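Local coordinates for protein WbmS, polysaccharide deacetylase involved in O-antigen biosynthesis (Bordetella bronchiseptica, PDB 3HFT) that probably removes acetyl groups from a polysaccharide in O-antigen biosynthesis, as a zinc-binding member of the polysaccharide deacetylase family, at residues L86-V91 against C121-S126. Sequence-based numbering, arbitrary orientation.
Sequences LFELGV and CVSVRS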
ATOM      1  N   LEU A  86      -6.485   4.872  27.733  1.00 35.54           N
ATOM      2  CA  LEU A  86      -7.206   5.092  26.487  1.00 34.97           C
ATOM      3  C   LEU A  86      -6.258   5.247  25.301  1.00 34.40           C
ATOM      4  O   LEU A  86      -6.700   5.294  24.144  1.00 34.59           O
ATOM      5  CB  LEU A  86      -8.080   6.347  26.601  1.00 34.76           C
ATOM      6  CG  LEU A  86      -9.173   6.391  27.666  1.00 38.90           C
ATOM      7  CD1 LEU A  86      -9.998   7.648  27.491  1.00 43.81           C
ATOM      8  CD2 LEU A  86     -10.040   5.159  27.610  1.00 40.76           C
ATOM      9  N   PHE A  87      -4.960   5.332  25.573  1.00 31.75           N
ATOM     10  CA  PHE A  87      -3.979   5.567  24.526  1.00 34.42           C
ATOM     11  C   PHE A  87      -3.131   4.345  24.242  1.00 33.80           C
ATOM     12  O   PHE A  87      -2.651   3.699  25.146  1.00 32.67           O
ATOM     13  CB  PHE A  87      -3.040   6.712  24.906  1.00 32.66           C
ATOM     14  CG  PHE A  87      -3.695   8.083  24.930  1.00 36.37           C
ATOM     15  CD1 PHE A  87      -4.967   8.301  24.423  1.00 33.94           C
ATOM     16  CD2 PHE A  87      -2.978   9.173  25.376  1.00 36.04           C
ATOM     17  CE1 PHE A  87      -5.523   9.564  24.432  1.00 34.31           C
ATOM     18  CE2 PHE A  87      -3.534  10.440  25.376  1.00 36.40           C
ATOM     19  CZ  PHE A  87      -4.800  10.631  24.898  1.00 39.78           C
ATOM     20  N   GLU A  88      -2.904   4.069  22.975  1.00 31.43           N
ATOM     21  CA  GLU A  88      -2.017   2.990  22.579  1.00 31.17           C
ATOM     22  C   GLU A  88      -0.753   3.625  21.993  1.00 32.62           C
ATOM     23  O   GLU A  88      -0.827   4.597  21.242  1.00 32.12           O
ATOM     24  CB  GLU A  88      -2.689   2.111  21.540  1.00 31.78           C
ATOM     25  CG  GLU A  88      -1.745   1.120  20.880  1.00 33.88           C
ATOM     26  CD  GLU A  88      -2.434   0.239  19.847  1.00 37.74           C
ATOM     27  OE1 GLU A  88      -3.678   0.316  19.729  1.00 38.97           O
ATOM     28  OE2 GLU A  88      -1.699  -0.497  19.143  1.00 36.60           O
ATOM     29  N   LEU A  89       0.402   3.087  22.360  1.00 33.35           N
ATOM     30  CA  LEU A  89       1.671   3.543  21.816  1.00 34.83           C
ATOM     31  C   LEU A  89       2.119   2.508  20.779  1.00 34.61           C
ATOM     32  O   LEU A  89       2.193   1.309  21.073  1.00 31.90           O
ATOM     33  CB  LEU A  89       2.723   3.671  22.914  1.00 34.85           C
ATOM     34  CG  LEU A  89       4.111   4.208  22.503  1.00 36.48           C
ATOM     35  CD1 LEU A  89       4.035   5.634  21.928  1.00 34.67           C
ATOM     36  CD2 LEU A  89       5.133   4.132  23.664  1.00 34.71           C
ATOM     37  N   GLY A  90       2.392   2.985  19.570  1.00 33.91           N
ATOM     38  CA  GLY A  90       2.957   2.174  18.511  1.00 32.65           C
ATOM     39  C   GLY A  90       4.244   2.830  18.030  1.00 34.17           C
ATOM     40  O   GLY A  90       4.742   3.794  18.652  1.00 32.84           O
ATOM     41  N   VAL A  91       4.797   2.306  16.939  1.00 32.38           N
ATOM     42  CA  VAL A  91       6.079   2.797  16.399  1.00 34.31           C
ATOM     43  C   VAL A  91       5.957   3.376  15.002  1.00 34.59           C
ATOM     44  O   VAL A  91       5.090   2.967  14.219  1.00 34.72           O
ATOM     45  CB  VAL A  91       7.178   1.665  16.458  1.00 35.75           C
ATOM     46  CG1 VAL A  91       7.576   1.427  17.895  1.00 33.97           C
ATOM     47  CG2 VAL A  91       6.685   0.369  15.778  1.00 31.29           C
ATOM     48  N   CYS A 121       4.867  -3.449  21.742  1.00 41.15           N
ATOM     49  CA  CYS A 121       3.796  -2.830  21.001  1.00 37.92           C
ATOM     50  C   CYS A 121       3.355  -3.746  19.866  1.00 36.99           C
ATOM     51  O   CYS A 121       4.050  -4.719  19.509  1.00 35.76           O
ATOM     52  CB  CYS A 121       4.207  -1.460  20.499  1.00 38.20           C
ATOM     53  SG  CYS A 121       5.403  -1.483  19.172  1.00 42.53           S
ATOM     54  N   VAL A 122       2.170  -3.450  19.338  1.00 33.88           N
ATOM     55  CA  VAL A 122       1.529  -4.265  18.310  1.00 33.06           C
ATOM     56  C   VAL A 122       1.175  -3.514  17.043  1.00 31.98           C
ATOM     57  O   VAL A 122       0.838  -4.127  16.038  1.00 33.22           O
ATOM     58  CB  VAL A 122       0.238  -4.949  18.859  1.00 34.35           C
ATOM     59  CG1 VAL A 122       0.613  -5.929  20.021  1.00 35.14           C
ATOM     60  CG2 VAL A 122      -0.793  -3.921  19.308  1.00 34.81           C
ATOM     61  N   SER A 123       1.255  -2.193  17.063  1.00 31.12           N
ATOM     62  CA  SER A 123       0.838  -1.395  15.909  1.00 33.66           C
ATOM     63  C   SER A 123       1.975  -0.571  15.317  1.00 34.13           C
ATOM     64  O   SER A 123       2.795  -0.014  16.042  1.00 32.79           O
ATOM     65  CB  SER A 123      -0.363  -0.497  16.257  1.00 34.59           C
ATOM     66  OG  SER A 123      -1.491  -1.265  16.660  1.00 37.19           O
ATOM     67  N   VAL A 124       2.009  -0.486  13.985  1.00 34.00           N
ATOM     68  CA  VAL A 124       3.047   0.241  13.296  1.00 34.75           C
ATOM     69  C   VAL A 124       2.546   0.970  12.063  1.00 33.89           C
ATOM     70  O   VAL A 124       1.686   0.468  11.328  1.00 32.67           O
ATOM     71  CB  VAL A 124       4.212  -0.721  12.852  1.00 35.88           C
ATOM     72  CG1 VAL A 124       3.677  -1.876  11.961  1.00 34.24           C
ATOM     73  CG2 VAL A 124       5.313   0.046  12.112  1.00 35.90           C
ATOM     74  N   ARG A 125       3.087   2.167  11.850  1.00 32.51           N
ATOM     75  CA  ARG A 125       2.930   2.883  10.589  1.00 32.64           C
ATOM     76  C   ARG A 125       4.313   3.397  10.271  1.00 35.29           C
ATOM     77  O   ARG A 125       4.995   3.919  11.167  1.00 37.04           O
ATOM     78  CB  ARG A 125       1.954   4.050  10.658  1.00 31.50           C
ATOM     79  CG  ARG A 125       1.774   4.723   9.295  1.00 31.75           C
ATOM     80  CD  ARG A 125       0.806   5.851   9.434  1.00 37.39           C
ATOM     81  NE  ARG A 125      -0.563   5.403   9.620  1.00 36.40           N
ATOM     82  CZ  ARG A 125      -1.447   5.995  10.422  1.00 38.91           C
ATOM     83  NH1 ARG A 125      -1.096   6.997  11.217  1.00 36.70           N
ATOM     84  NH2 ARG A 125      -2.691   5.544  10.466  1.00 36.07           N
ATOM     85  N   SER A 126       4.744   3.195   9.022  1.00 35.13           N
ATOM     86  CA  SER A 126       6.077   3.625   8.589  1.00 34.73           C
ATOM     87  C   SER A 126       6.096   5.091   8.220  1.00 34.70           C
ATOM     88  O   SER A 126       5.172   5.585   7.579  1.00 34.50           O
ATOM     89  CB  SER A 126       6.543   2.831   7.376  1.00 36.86           C
ATOM     90  OG  SER A 126       6.644   1.449   7.675  1.00 36.96           O
TER
HETATM   91  O   HOH W   1       1.000  -0.753  19.695  1.00 35.64           O
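Glu88 meets Ser123 through a short hydrogen bond. Ser123 OG donates to Glu88 OE2 over 2.6 Å, reaching the syn side of that oxygen from 25° out of the carboxylate plane. The glutamate CG lies anti to the backbone N (chi1 169°), and the chain is extended beyond it, which carries the carboxylate across to the serine. Val122 CG2 touches the same oxygen. Glu88 OE1 bonds instead to Ser25 OG, so partners at both oxygens fix the rotation of the buried carboxylate. One water bridges the two segments. It donates to Glu88 OE2 and Leu89 O and accepts from Val122 N. Cys121 CB touches Leu89 O at 3.5 Å. At Gly90 the backbones come close, with Gly90 CA 3.3 Å from Ser123 O. Val91 then forms the single bridge with Val124. Val91 N donates to Ser123 O over 3.2 Å, in the carbonyl plane. Val91 O accepts from Arg125 N, also at 3.2 Å, with a C=O...N angle of 171°. Val91 CG1 meets Cys121 SG at 3.8 Å, and Val91 CG2 meets Val124 CG2 at 3.9 Å, the two valine side chains crossing at a slant. The bridge links strand 123-124 to strand 87-91, the outermost strand of the central parallel sheet, whose other flank is joined by backbone bonds to strand 67-71. Beyond the bridge, Arg125 turns its guanidinium group to Cys148 O, Thr42 and Asp44, while His92, next after Val91, binds zinc with Asp46 and His127. Parallel strands ending beside a metal site of one aspartate and two histidines are characteristic of the distorted beta/alpha-barrel of polysaccharide deacetylases.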